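DynE7 (Micromonospora chersina, PDB 2XEM) binds a conjugated polyene ketone and, as a hot-dog fold thioesterase of dynemicin biosynthesis, probably hydrolyses the thioester that holds the nascent polyketide. Local coordinates at residues D[32-37]-D[67-72]; D[62-67]-D[115-120]; D[83-88]-D[95-100]. All blocks are in the same frame, centred on the assembly; numbering follows the deposited sequence.

Interaction 1: residues D[32-37]-D[67-72]; sequences HYLHWQ and CHADFY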
ATOM      1  N   HIS D  32       6.356  -0.007  -5.286  1.00 16.80           N
ATOM      2  CA  HIS D  32       5.224   0.497  -6.080  1.00 16.66           C
ATOM      3  C   HIS D  32       5.273   0.174  -7.552  1.00 19.62           C
ATOM      4  O   HIS D  32       4.226  -0.058  -8.159  1.00 20.21           O
ATOM      5  CB  HIS D  32       4.927   1.990  -5.805  1.00 16.76           C
ATOM      6  CG  HIS D  32       4.636   2.232  -4.347  1.00 19.87           C
ATOM      7  ND1 HIS D  32       3.563   1.631  -3.715  1.00 21.48           N
ATOM      8  CD2 HIS D  32       5.330   2.946  -3.435  1.00 20.82           C
ATOM      9  CE1 HIS D  32       3.618   2.020  -2.453  1.00 21.36           C
ATOM     10  NE2 HIS D  32       4.677   2.798  -2.235  1.00 21.66           N
ATOM     11  N   TYR D  33       6.476   0.120  -8.132  1.00 17.47           N
ATOM     12  CA  TYR D  33       6.664  -0.248  -9.542  1.00 17.15           C
ATOM     13  C   TYR D  33       6.115  -1.652  -9.842  1.00 21.03           C
ATOM     14  O   TYR D  33       5.629  -1.905 -10.950  1.00 20.87           O
ATOM     15  CB  TYR D  33       8.147  -0.159  -9.918  1.00 18.63           C
ATOM     16  CG  TYR D  33       8.679   1.255  -9.995  1.00 21.61           C
ATOM     17  CD1 TYR D  33       8.894   1.871 -11.224  1.00 23.87           C
ATOM     18  CD2 TYR D  33       9.025   1.963  -8.835  1.00 21.55           C
ATOM     19  CE1 TYR D  33       9.461   3.140 -11.301  1.00 24.34           C
ATOM     20  CE2 TYR D  33       9.575   3.239  -8.903  1.00 21.53           C
ATOM     21  CZ  TYR D  33       9.801   3.820 -10.138  1.00 22.83           C
ATOM     22  OH  TYR D  33      10.361   5.066 -10.204  1.00 24.38           O
ATOM     23  N   LEU D  34       6.195  -2.554  -8.865  1.00 17.31           N
ATOM     24  CA  LEU D  34       5.620  -3.904  -8.993  1.00 16.03           C
ATOM     25  C   LEU D  34       4.118  -3.892  -8.899  1.00 18.29           C
ATOM     26  O   LEU D  34       3.504  -4.610  -9.660  1.00 16.98           O
ATOM     27  CB  LEU D  34       6.245  -4.913  -7.981  1.00 15.62           C
ATOM     28  CG  LEU D  34       7.697  -5.359  -8.287  1.00 18.56           C
ATOM     29  CD1 LEU D  34       7.878  -5.783  -9.742  1.00 17.89           C
ATOM     30  CD2 LEU D  34       8.729  -4.271  -7.894  1.00 18.96           C
ATOM     31  N   HIS D  35       3.510  -3.061  -8.008  1.00 14.75           N
ATOM     32  CA  HIS D  35       2.059  -2.866  -7.988  1.00 14.65           C
ATOM     33  C   HIS D  35       1.560  -2.433  -9.348  1.00 19.13           C
ATOM     34  O   HIS D  35       0.537  -2.932  -9.799  1.00 18.13           O
ATOM     35  CB  HIS D  35       1.615  -1.808  -6.945  1.00 15.23           C
ATOM     36  CG  HIS D  35       1.727  -2.273  -5.546  1.00 17.87           C
ATOM     37  ND1 HIS D  35       0.638  -2.707  -4.861  1.00 20.65           N
ATOM     38  CD2 HIS D  35       2.801  -2.291  -4.731  1.00 20.69           C
ATOM     39  CE1 HIS D  35       1.073  -3.025  -3.658  1.00 20.76           C
ATOM     40  NE2 HIS D  35       2.380  -2.804  -3.549  1.00 21.00           N
ATOM     41  N   TRP D  36       2.293  -1.501 -10.004  1.00 17.19           N
ATOM     42  CA  TRP D  36       1.915  -0.938 -11.289  1.00 16.08           C
ATOM     43  C   TRP D  36       1.846  -1.970 -12.417  1.00 18.80           C
ATOM     44  O   TRP D  36       1.062  -1.782 -13.341  1.00 15.63           O
ATOM     45  CB  TRP D  36       2.842   0.208 -11.682  1.00 15.22           C
ATOM     46  CG  TRP D  36       2.867   1.372 -10.732  1.00 16.45           C
ATOM     47  CD1 TRP D  36       1.987   1.643  -9.716  1.00 19.02           C
ATOM     48  CD2 TRP D  36       3.834   2.420 -10.717  1.00 16.76           C
ATOM     49  NE1 TRP D  36       2.365   2.780  -9.055  1.00 18.27           N
ATOM     50  CE2 TRP D  36       3.497   3.285  -9.649  1.00 19.74           C
ATOM     51  CE3 TRP D  36       4.963   2.723 -11.515  1.00 18.26           C
ATOM     52  CZ2 TRP D  36       4.236   4.428  -9.360  1.00 19.68           C
ATOM     53  CZ3 TRP D  36       5.726   3.838 -11.197  1.00 19.38           C
ATOM     54  CH2 TRP D  36       5.354   4.685 -10.144  1.00 20.27           C
ATOM     55  N   GLN D  37       2.647  -3.048 -12.333  1.00 18.24           N
ATOM     56  CA  GLN D  37       2.555  -4.208 -13.251  1.00 18.09           C
ATOM     57  C   GLN D  37       1.187  -4.868 -13.132  1.00 20.52           C
ATOM     58  O   GLN D  37       0.578  -5.197 -14.148  1.00 19.90           O
ATOM     59  CB  GLN D  37       3.645  -5.237 -12.929  1.00 19.34           C
ATOM     60  CG  GLN D  37       5.029  -4.750 -13.288  1.00 18.25           C
ATOM     61  CD  GLN D  37       6.103  -5.780 -13.048  1.00 20.65           C
ATOM     62  OE1 GLN D  37       5.856  -6.907 -12.633  1.00 18.21           O
ATOM     63  NE2 GLN D  37       7.333  -5.404 -13.304  1.00 15.30           N
ATOM     64  N   CYS D  67       8.572 -12.051 -10.810  1.00 17.78           N
ATOM     65  CA  CYS D  67       8.577 -10.677 -11.285  1.00 16.86           C
ATOM     66  C   CYS D  67       9.969 -10.075 -11.062  1.00 19.43           C
ATOM     67  O   CYS D  67      10.769 -10.602 -10.282  1.00 17.43           O
ATOM     68  CB  CYS D  67       7.496  -9.858 -10.592  1.00 16.69           C
ATOM     69  SG  CYS D  67       7.813  -9.589  -8.833  1.00 20.48           S
ATOM     70  N   HIS D  68      10.243  -8.976 -11.765  1.00 16.45           N
ATOM     71  CA  HIS D  68      11.554  -8.346 -11.826  1.00 16.71           C
ATOM     72  C   HIS D  68      11.360  -6.860 -12.135  1.00 19.35           C
ATOM     73  O   HIS D  68      10.416  -6.495 -12.849  1.00 14.80           O
ATOM     74  CB  HIS D  68      12.414  -9.015 -12.915  1.00 18.22           C
ATOM     75  CG  HIS D  68      13.872  -8.685 -12.789  1.00 22.81           C
ATOM     76  ND1 HIS D  68      14.425  -7.595 -13.440  1.00 25.19           N
ATOM     77  CD2 HIS D  68      14.827  -9.267 -12.023  1.00 25.84           C
ATOM     78  CE1 HIS D  68      15.698  -7.567 -13.071  1.00 25.03           C
ATOM     79  NE2 HIS D  68      15.985  -8.551 -12.217  1.00 26.03           N
ATOM     80  N   ALA D  69      12.226  -6.014 -11.584  1.00 17.18           N
ATOM     81  CA  ALA D  69      12.321  -4.609 -11.976  1.00 17.69           C
ATOM     82  C   ALA D  69      13.762  -4.152 -11.948  1.00 21.20           C
ATOM     83  O   ALA D  69      14.525  -4.598 -11.096  1.00 16.54           O
ATOM     84  CB  ALA D  69      11.461  -3.719 -11.073  1.00 18.68           C
ATOM     85  N   ASP D  70      14.156  -3.330 -12.947  1.00 19.28           N
ATOM     86  CA  ASP D  70      15.432  -2.604 -13.001  1.00 18.45           C
ATOM     87  C   ASP D  70      15.118  -1.120 -12.929  1.00 20.80           C
ATOM     88  O   ASP D  70      14.275  -0.649 -13.695  1.00 21.12           O
ATOM     89  CB  ASP D  70      16.162  -2.908 -14.322  1.00 19.62           C
ATOM     90  CG  ASP D  70      16.690  -4.323 -14.374  1.00 24.75           C
ATOM     91  OD1 ASP D  70      17.684  -4.610 -13.680  1.00 26.21           O
ATOM     92  OD2 ASP D  70      16.114  -5.144 -15.108  1.00 25.40           O
ATOM     93  N   PHE D  71      15.779  -0.387 -12.049  1.00 17.38           N
ATOM     94  CA  PHE D  71      15.462   1.037 -11.797  1.00 18.32           C
ATOM     95  C   PHE D  71      16.577   1.930 -12.346  1.00 22.57           C
ATOM     96  O   PHE D  71      17.755   1.649 -12.105  1.00 22.62           O
ATOM     97  CB  PHE D  71      15.248   1.293 -10.283  1.00 19.22           C
ATOM     98  CG  PHE D  71      14.221   0.358  -9.671  1.00 20.04           C
ATOM     99  CD1 PHE D  71      12.863   0.669  -9.711  1.00 21.46           C
ATOM    100  CD2 PHE D  71      14.611  -0.857  -9.096  1.00 22.04           C
ATOM    101  CE1 PHE D  71      11.910  -0.194  -9.159  1.00 21.15           C
ATOM    102  CE2 PHE D  71      13.655  -1.723  -8.537  1.00 24.82           C
ATOM    103  CZ  PHE D  71      12.307  -1.376  -8.566  1.00 21.80           C
ATOM    104  N   TYR D  72      16.209   2.974 -13.111  1.00 18.75           N
ATOM    105  CA  TYR D  72      17.197   3.808 -13.817  1.00 20.45           C
ATOM    106  C   TYR D  72      17.187   5.270 -13.369  1.00 25.18           C
ATOM    107  O   TYR D  72      18.238   5.878 -13.250  1.00 26.25           O
ATOM    108  CB  TYR D  72      17.035   3.714 -15.353  1.00 21.53           C
ATOM    109  CG  TYR D  72      17.010   2.297 -15.897  1.00 24.27           C
ATOM    110  CD1 TYR D  72      18.033   1.392 -15.608  1.00 27.70           C
ATOM    111  CD2 TYR D  72      15.979   1.869 -16.723  1.00 25.04           C
ATOM    112  CE1 TYR D  72      18.012   0.081 -16.114  1.00 30.12           C
ATOM    113  CE2 TYR D  72      15.953   0.572 -17.238  1.00 25.79           C
ATOM    114  CZ  TYR D  72      16.963  -0.320 -16.930  1.00 33.46           C
ATOM    115  OH  TYR D  72      16.915  -1.584 -17.461  1.00 35.45           O
TER
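Tyr33 and Phe71 form an edge-to-face (T-shaped) aromatic pair, with ring centroids 5.2 Å apart and planes at 83°. Phe71 supplies the edge: its CE1 lies over one face of the Tyr33 ring, displaced toward the rim, and comes within 3.6 Å of Tyr33 CD2. Trp36 CZ3 lies over the opposite face, so the tyrosine ring is packed from both sides. Tyr33 CG is anti to its own carbonyl carbon (chi1 -71°), which swings the ring out from the helix toward the strand.

Apolar packing continues through Leu34, whose two methyl branches divide the work. CD1 meets the sulfur of Cys67 (SG) at 3.9 Å, whereas CD2 rests on the Ala69 methyl, CB, at 4.2 Å.

The polar part is slight. Gln37, its chain extended beyond CG, sends NE2 to the backbone oxygen O of His68 in a weak hydrogen bond of 3.3 Å with an N-H...O angle of 151°. The same NE2 is also hydrogen-bonded to Tyr101 OH, its stronger partner.

The axes of helix 32-37 and strand 67-71 approach to 9.1 Å, a separation filled by one layer of side chains. Strand residues 67-70 also pair with an antiparallel strand of the second subunit. A long helix packed in the concave side of an antiparallel sheet that runs on across a dimer interface is the signature of the hot-dog fold.

Interaction 2: residues D[62-67]-D[115-120]; sequences LVTVDC and GRQTVA
The carboxylate of Asp66 is approached on the syn side of OD2 by the hydroxyl of Thr118, 27° out of the carboxylate plane. Thr118 OG1 donates this hydrogen bond to Asp66 OD2 at 2.8 Å. The carboxamide of Gln117 takes Arg41 NH1 as a hydrogen-bond donor at OE1; lower on the same side chain, Gln117 CG lies 3.8 Å from Thr64 CG2, the two side chains crossing at about a right angle.

Asp66 reaches its partner because CG stands between the backbone N and the carbonyl carbon (chi1 53°), which brings the carboxylate over Thr118. With an alanine here, the Thr118 hydroxyl would probably lose its acceptor and be left free to rotate.

The backbones run antiparallel, with a classic beta bulge. Val63 and Ala120 exchange two bonds, the N of Val63 reaching O of Ala120 at 2.8 Å. Beyond Thr64 the register shifts by one, and Val65 and Asp66 both face Thr118. Thr118 O accepts Val65 N at 2.8 Å and, more weakly, Asp66 N at 3.4 Å, so two donors converge on one carbonyl. Thr118 N returns a bond to Asp66 O at 2.9 Å. Val65, the extra residue, turns its CG2 to the methyl CB of Ala120, 3.9 Å away.

Helix 32-48 covers the face bearing Thr64, Cys67, Gln117 and Val119, and Arg41 on it bonds both Thr64 OG1 and Gln117 OE1. Strand 94-105 flanks strand 110-124 on its other edge, through backbone bonds of Gln117 and Val119, while Asp66 and Cys67 pair with a strand of the second subunit.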
ATOM      1  N   LEU D  62      -5.139 -15.358 -11.945  1.00 31.48           N
ATOM      2  CA  LEU D  62      -3.806 -15.127 -12.491  1.00 32.56           C
ATOM      3  C   LEU D  62      -2.821 -15.184 -11.352  1.00 34.76           C
ATOM      4  O   LEU D  62      -2.844 -14.325 -10.457  1.00 36.42           O
ATOM      5  CB  LEU D  62      -3.708 -13.794 -13.254  1.00 32.75           C
ATOM      6  CG  LEU D  62      -4.621 -13.602 -14.480  1.00 39.63           C
ATOM      7  CD1 LEU D  62      -4.370 -12.249 -15.107  1.00 40.53           C
ATOM      8  CD2 LEU D  62      -4.443 -14.686 -15.533  1.00 42.70           C
ATOM      9  N   VAL D  63      -1.988 -16.222 -11.350  1.00 28.52           N
ATOM     10  CA  VAL D  63      -1.031 -16.443 -10.267  1.00 27.00           C
ATOM     11  C   VAL D  63       0.370 -16.012 -10.744  1.00 27.45           C
ATOM     12  O   VAL D  63       0.858 -16.514 -11.764  1.00 25.35           O
ATOM     13  CB  VAL D  63      -1.106 -17.924  -9.821  1.00 32.87           C
ATOM     14  CG1 VAL D  63      -0.004 -18.284  -8.810  1.00 33.02           C
ATOM     15  CG2 VAL D  63      -2.509 -18.258  -9.277  1.00 32.68           C
ATOM     16  N   THR D  64       0.992 -15.051 -10.042  1.00 20.05           N
ATOM     17  CA  THR D  64       2.340 -14.613 -10.379  1.00 19.00           C
ATOM     18  C   THR D  64       3.365 -15.710 -10.017  1.00 22.00           C
ATOM     19  O   THR D  64       3.375 -16.210  -8.903  1.00 20.41           O
ATOM     20  CB  THR D  64       2.664 -13.247  -9.727  1.00 23.91           C
ATOM     21  OG1 THR D  64       1.608 -12.334  -9.991  1.00 23.76           O
ATOM     22  CG2 THR D  64       3.952 -12.637 -10.252  1.00 19.63           C
ATOM     23  N   VAL D  65       4.203 -16.072 -10.984  1.00 18.88           N
ATOM     24  CA  VAL D  65       5.277 -17.086 -10.870  1.00 19.03           C
ATOM     25  C   VAL D  65       6.575 -16.370 -10.480  1.00 22.34           C
ATOM     26  O   VAL D  65       7.333 -16.838  -9.623  1.00 22.45           O
ATOM     27  CB  VAL D  65       5.417 -17.907 -12.194  1.00 23.23           C
ATOM     28  CG1 VAL D  65       6.622 -18.847 -12.162  1.00 24.03           C
ATOM     29  CG2 VAL D  65       4.135 -18.670 -12.501  1.00 23.85           C
ATOM     30  N   ASP D  66       6.848 -15.251 -11.138  1.00 18.60           N
ATOM     31  CA  ASP D  66       8.009 -14.413 -10.825  1.00 18.64           C
ATOM     32  C   ASP D  66       7.782 -12.989 -11.311  1.00 21.42           C
ATOM     33  O   ASP D  66       6.873 -12.747 -12.103  1.00 22.51           O
ATOM     34  CB  ASP D  66       9.311 -14.989 -11.425  1.00 22.04           C
ATOM     35  CG  ASP D  66       9.275 -15.288 -12.923  1.00 33.78           C
ATOM     36  OD1 ASP D  66       9.577 -16.417 -13.295  1.00 42.14           O
ATOM     37  OD2 ASP D  66       8.939 -14.380 -13.713  1.00 27.82           O
ATOM     38  N   CYS D  67       8.572 -12.051 -10.810  1.00 17.78           N
ATOM     39  CA  CYS D  67       8.577 -10.677 -11.285  1.00 16.86           C
ATOM     40  C   CYS D  67       9.969 -10.075 -11.062  1.00 19.43           C
ATOM     41  O   CYS D  67      10.769 -10.602 -10.282  1.00 17.43           O
ATOM     42  CB  CYS D  67       7.496  -9.858 -10.592  1.00 16.69           C
ATOM     43  SG  CYS D  67       7.813  -9.589  -8.833  1.00 20.48           S
ATOM     44  N   GLY D 115      10.668  -3.670 -16.320  1.00 17.55           N
ATOM     45  CA  GLY D 115      10.261  -4.812 -15.523  1.00 15.78           C
ATOM     46  C   GLY D 115       9.824  -5.995 -16.338  1.00 18.33           C
ATOM     47  O   GLY D 115       9.684  -5.911 -17.567  1.00 18.58           O
ATOM     48  N   ARG D 116       9.599  -7.114 -15.640  1.00 15.53           N
ATOM     49  CA  ARG D 116       9.125  -8.348 -16.255  1.00 17.32           C
ATOM     50  C   ARG D 116       8.312  -9.081 -15.226  1.00 20.58           C
ATOM     51  O   ARG D 116       8.596  -8.975 -14.031  1.00 20.60           O
ATOM     52  CB  ARG D 116      10.296  -9.286 -16.659  1.00 18.14           C
ATOM     53  CG  ARG D 116      11.188  -8.816 -17.766  1.00 26.25           C
ATOM     54  CD  ARG D 116      12.211  -9.907 -18.151  1.00 22.65           C
ATOM     55  NE  ARG D 116      12.940 -10.493 -17.002  1.00 28.83           N
ATOM     56  CZ  ARG D 116      14.068 -10.016 -16.485  1.00 38.80           C
ATOM     57  NH1 ARG D 116      14.611  -8.903 -16.966  1.00 30.91           N
ATOM     58  NH2 ARG D 116      14.670 -10.653 -15.494  1.00 29.25           N
ATOM     59  N   GLN D 117       7.384  -9.912 -15.692  1.00 16.23           N
ATOM     60  CA  GLN D 117       6.585 -10.754 -14.809  1.00 17.64           C
ATOM     61  C   GLN D 117       6.148 -11.984 -15.582  1.00 21.71           C
ATOM     62  O   GLN D 117       5.829 -11.869 -16.774  1.00 19.90           O
ATOM     63  CB  GLN D 117       5.345  -9.952 -14.401  1.00 19.43           C
ATOM     64  CG  GLN D 117       4.488 -10.565 -13.372  1.00 38.24           C
ATOM     65  CD  GLN D 117       3.319  -9.658 -13.214  1.00 45.24           C
ATOM     66  OE1 GLN D 117       2.336  -9.751 -13.947  1.00 36.72           O
ATOM     67  NE2 GLN D 117       3.468  -8.678 -12.356  1.00 30.90           N
ATOM     68  N   THR D 118       6.105 -13.145 -14.902  1.00 17.42           N
ATOM     69  CA  THR D 118       5.474 -14.341 -15.459  1.00 17.50           C
ATOM     70  C   THR D 118       4.260 -14.652 -14.639  1.00 19.54           C
ATOM     71  O   THR D 118       4.339 -14.677 -13.418  1.00 16.83           O
ATOM     72  CB  THR D 118       6.436 -15.551 -15.494  1.00 25.24           C
ATOM     73  OG1 THR D 118       7.673 -15.140 -16.043  1.00 25.41           O
ATOM     74  CG2 THR D 118       5.873 -16.734 -16.300  1.00 22.58           C
ATOM     75  N   VAL D 119       3.140 -14.902 -15.305  1.00 17.60           N
ATOM     76  CA  VAL D 119       1.900 -15.315 -14.648  1.00 18.94           C
ATOM     77  C   VAL D 119       1.423 -16.674 -15.147  1.00 27.78           C
ATOM     78  O   VAL D 119       1.687 -17.041 -16.293  1.00 28.76           O
ATOM     79  CB  VAL D 119       0.761 -14.256 -14.724  1.00 24.64           C
ATOM     80  CG1 VAL D 119       1.188 -12.900 -14.197  1.00 22.53           C
ATOM     81  CG2 VAL D 119       0.132 -14.172 -16.136  1.00 25.84           C
ATOM     82  N   ALA D 120       0.733 -17.419 -14.299  1.00 25.36           N
ATOM     83  CA  ALA D 120       0.103 -18.675 -14.695  1.00 27.71           C
ATOM     84  C   ALA D 120      -1.418 -18.528 -14.555  1.00 33.51           C
ATOM     85  O   ALA D 120      -1.893 -17.937 -13.584  1.00 31.76           O
ATOM     86  CB  ALA D 120       0.605 -19.814 -13.809  1.00 29.26           C
TER

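Interaction 3: residues D[83-88]-D[95-100]; sequences VRMMLD and IAMSFD
Ser98 OG donates to Asp88 OD1 at 2.7 Å, meeting the carboxylate on its syn side but 28° out of plane. The serine hydroxyl sits between its backbone N and carbonyl carbon (chi1 57°), which turns it toward the aspartate across the strand pair.

Backbone groups are matched in order. Arg84 and Asp100 exchange two bonds, Arg84 N reaching Asp100 O at 2.8 Å. Met86 and Ser98 form the next reciprocal pair, each N-H to the other's oxygen. Asp88 N closes the series on Ala96 O, at 2.8 Å but with a more bent angle of 143°. The segments thus belong to one antiparallel beta hairpin, strands 80-91 and 94-105, at the heart of the hot-dog sheet.

Among the charged ends, one water accepts from Arg84 NH1 at 2.9 Å and donates to Asp100 OD2, bridging groups that do not touch directly. Each has a stronger partner: Arg84 NE forms a salt bridge with Glu82, and Asp100 OD1 accepts from Gln114 NE2.

The other face is apolar. Met85 SD lies 4.7 Å from the centroid of the Phe99 ring, approaching obliquely, a Met-aromatic contact; Met85 CG adds a close approach of 3.5 Å to Phe99 CE1. Met85 SD also lies 3.6 Å from Met97 SD.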
ATOM      1  N   VAL D  83       3.044   2.989 -18.097  1.00 17.00           N
ATOM      2  CA  VAL D  83       3.481   1.616 -17.864  1.00 17.26           C
ATOM      3  C   VAL D  83       3.174   0.871 -19.173  1.00 20.83           C
ATOM      4  O   VAL D  83       2.022   0.569 -19.464  1.00 18.27           O
ATOM      5  CB  VAL D  83       2.813   0.978 -16.615  1.00 20.33           C
ATOM      6  CG1 VAL D  83       3.376  -0.431 -16.362  1.00 20.10           C
ATOM      7  CG2 VAL D  83       3.011   1.867 -15.374  1.00 19.50           C
ATOM      8  N   ARG D  84       4.213   0.669 -19.993  1.00 19.72           N
ATOM      9  CA  ARG D  84       4.070   0.119 -21.329  1.00 19.65           C
ATOM     10  C   ARG D  84       4.343  -1.366 -21.301  1.00 24.89           C
ATOM     11  O   ARG D  84       5.460  -1.780 -21.013  1.00 24.54           O
ATOM     12  CB  ARG D  84       5.008   0.848 -22.301  1.00 20.48           C
ATOM     13  CG  ARG D  84       4.762   2.348 -22.329  1.00 18.69           C
ATOM     14  CD  ARG D  84       5.759   2.995 -23.235  1.00 20.71           C
ATOM     15  NE  ARG D  84       5.542   4.436 -23.345  1.00 22.91           N
ATOM     16  CZ  ARG D  84       6.371   5.264 -23.967  1.00 27.61           C
ATOM     17  NH1 ARG D  84       7.483   4.800 -24.535  1.00 23.21           N
ATOM     18  NH2 ARG D  84       6.105   6.557 -24.021  1.00 22.33           N
ATOM     19  N   MET D  85       3.320  -2.171 -21.587  1.00 23.00           N
ATOM     20  CA  MET D  85       3.394  -3.621 -21.493  1.00 23.16           C
ATOM     21  C   MET D  85       3.539  -4.303 -22.856  1.00 24.25           C
ATOM     22  O   MET D  85       2.856  -3.953 -23.819  1.00 22.82           O
ATOM     23  CB  MET D  85       2.173  -4.167 -20.757  1.00 26.17           C
ATOM     24  CG  MET D  85       2.286  -5.631 -20.387  1.00 32.58           C
ATOM     25  SD  MET D  85       0.837  -6.183 -19.461  1.00 40.63           S
ATOM     26  CE  MET D  85      -0.419  -6.160 -20.824  1.00 37.63           C
ATOM     27  N   MET D  86       4.399  -5.317 -22.912  1.00 20.85           N
ATOM     28  CA  MET D  86       4.528  -6.185 -24.088  1.00 22.14           C
ATOM     29  C   MET D  86       4.513  -7.647 -23.700  1.00 24.61           C
ATOM     30  O   MET D  86       4.965  -7.994 -22.609  1.00 23.74           O
ATOM     31  CB  MET D  86       5.826  -5.866 -24.835  1.00 26.03           C
ATOM     32  CG  MET D  86       5.797  -4.482 -25.440  1.00 31.29           C
ATOM     33  SD  MET D  86       6.917  -4.201 -26.762  1.00 39.96           S
ATOM     34  CE  MET D  86       6.036  -5.034 -28.117  1.00 36.45           C
ATOM     35  N   LEU D  87       3.998  -8.500 -24.591  1.00 21.51           N
ATOM     36  CA  LEU D  87       4.108  -9.943 -24.440  1.00 22.67           C
ATOM     37  C   LEU D  87       5.512 -10.409 -24.830  1.00 27.80           C
ATOM     38  O   LEU D  87       5.949 -10.186 -25.958  1.00 26.81           O
ATOM     39  CB  LEU D  87       3.033 -10.683 -25.261  1.00 23.95           C
ATOM     40  CG  LEU D  87       3.098 -12.212 -25.290  1.00 28.52           C
ATOM     41  CD1 LEU D  87       2.675 -12.776 -23.971  1.00 29.06           C
ATOM     42  CD2 LEU D  87       2.240 -12.785 -26.426  1.00 30.81           C
ATOM     43  N   ASP D  88       6.225 -11.051 -23.887  1.00 27.71           N
ATOM     44  CA  ASP D  88       7.517 -11.699 -24.188  1.00 27.98           C
ATOM     45  C   ASP D  88       7.348 -13.078 -24.754  1.00 31.35           C
ATOM     46  O   ASP D  88       7.986 -13.415 -25.748  1.00 30.53           O
ATOM     47  CB  ASP D  88       8.403 -11.770 -22.946  1.00 29.69           C
ATOM     48  CG  ASP D  88       8.916 -10.435 -22.499  1.00 52.58           C
ATOM     49  OD1 ASP D  88       8.801  -9.458 -23.279  1.00 57.43           O
ATOM     50  OD2 ASP D  88       9.469 -10.362 -21.388  1.00 59.68           O
ATOM     51  N   ILE D  95       2.358 -16.979 -19.090  1.00 28.29           N
ATOM     52  CA  ILE D  95       2.462 -15.736 -19.851  1.00 26.89           C
ATOM     53  C   ILE D  95       3.605 -14.931 -19.247  1.00 29.72           C
ATOM     54  O   ILE D  95       3.545 -14.579 -18.075  1.00 28.17           O
ATOM     55  CB  ILE D  95       1.117 -14.920 -19.782  1.00 28.10           C
ATOM     56  CG1 ILE D  95      -0.101 -15.734 -20.301  1.00 28.77           C
ATOM     57  CG2 ILE D  95       1.258 -13.578 -20.501  1.00 27.15           C
ATOM     58  CD1 ILE D  95      -1.453 -15.227 -19.790  1.00 32.21           C
ATOM     59  N   ALA D  96       4.612 -14.600 -20.052  1.00 25.57           N
ATOM     60  CA  ALA D  96       5.682 -13.680 -19.661  1.00 24.33           C
ATOM     61  C   ALA D  96       5.444 -12.353 -20.357  1.00 26.97           C
ATOM     62  O   ALA D  96       5.278 -12.310 -21.574  1.00 26.30           O
ATOM     63  CB  ALA D  96       7.046 -14.257 -20.038  1.00 25.37           C
ATOM     64  N   MET D  97       5.356 -11.282 -19.562  1.00 23.93           N
ATOM     65  CA  MET D  97       5.156  -9.892 -19.988  1.00 23.17           C
ATOM     66  C   MET D  97       6.363  -9.077 -19.601  1.00 25.29           C
ATOM     67  O   MET D  97       6.999  -9.396 -18.599  1.00 24.46           O
ATOM     68  CB  MET D  97       3.941  -9.282 -19.265  1.00 25.22           C
ATOM     69  CG  MET D  97       2.613  -9.822 -19.745  1.00 29.96           C
ATOM     70  SD  MET D  97       1.340  -9.570 -18.486  1.00 34.68           S
ATOM     71  CE  MET D  97       1.819 -10.914 -17.293  1.00 31.34           C
ATOM     72  N   SER D  98       6.682  -8.039 -20.389  1.00 20.74           N
ATOM     73  CA  SER D  98       7.711  -7.048 -20.066  1.00 20.20           C
ATOM     74  C   SER D  98       7.127  -5.640 -20.031  1.00 21.65           C
ATOM     75  O   SER D  98       6.074  -5.387 -20.618  1.00 18.32           O
ATOM     76  CB  SER D  98       8.897  -7.128 -21.031  1.00 23.70           C
ATOM     77  OG  SER D  98       8.459  -6.971 -22.372  1.00 31.29           O
ATOM     78  N   PHE D  99       7.795  -4.738 -19.290  1.00 19.13           N
ATOM     79  CA  PHE D  99       7.277  -3.400 -18.970  1.00 18.11           C
ATOM     80  C   PHE D  99       8.380  -2.380 -19.097  1.00 21.40           C
ATOM     81  O   PHE D  99       9.486  -2.628 -18.624  1.00 21.41           O
ATOM     82  CB  PHE D  99       6.686  -3.337 -17.549  1.00 18.89           C
ATOM     83  CG  PHE D  99       5.636  -4.377 -17.226  1.00 20.19           C
ATOM     84  CD1 PHE D  99       4.283  -4.089 -17.368  1.00 23.57           C
ATOM     85  CD2 PHE D  99       6.001  -5.639 -16.755  1.00 20.90           C
ATOM     86  CE1 PHE D  99       3.312  -5.053 -17.070  1.00 23.01           C
ATOM     87  CE2 PHE D  99       5.028  -6.602 -16.470  1.00 24.14           C
ATOM     88  CZ  PHE D  99       3.688  -6.296 -16.627  1.00 21.74           C
ATOM     89  N   ASP D 100       8.089  -1.270 -19.801  1.00 17.27           N
ATOM     90  CA  ASP D 100       8.859  -0.046 -19.734  1.00 16.91           C
ATOM     91  C   ASP D 100       8.059   0.941 -18.899  1.00 21.62           C
ATOM     92  O   ASP D 100       6.849   1.047 -19.082  1.00 21.91           O
ATOM     93  CB  ASP D 100       9.081   0.551 -21.133  1.00 19.22           C
ATOM     94  CG  ASP D 100      10.174  -0.097 -21.979  1.00 28.31           C
ATOM     95  OD1 ASP D 100      10.867  -1.016 -21.475  1.00 24.34           O
ATOM     96  OD2 ASP D 100      10.364   0.343 -23.123  1.00 41.35           O
TER
HETATM   97  O   HOH W   1       8.836   2.206 -24.553  1.00 40.16           O

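The three contacts lie on one curled sheet and the helix it wraps, with centres 10 to 12 Å apart. Interactions 1 and 2 share Cys67 on strand 60-71; His68 N lies 2.8 Å from Arg116 O, a probable hydrogen bond that carries the pairing of 62-67 with 115-120 onward. Interaction 3 adjoins interaction 2 through strand 94-105, where Gly115 N is 2.8 Å from Phe99 O and Val119 N is equally far from Ile95 O. Helix 32-37 reaches interaction 3 as well, with Gln37 CD 3.7 Å from Phe99 CE2. The side chain of Phe71, in interaction 1, is about 11 Å from a bound polyene ketone, so the ligand makes no direct contact with that side chain.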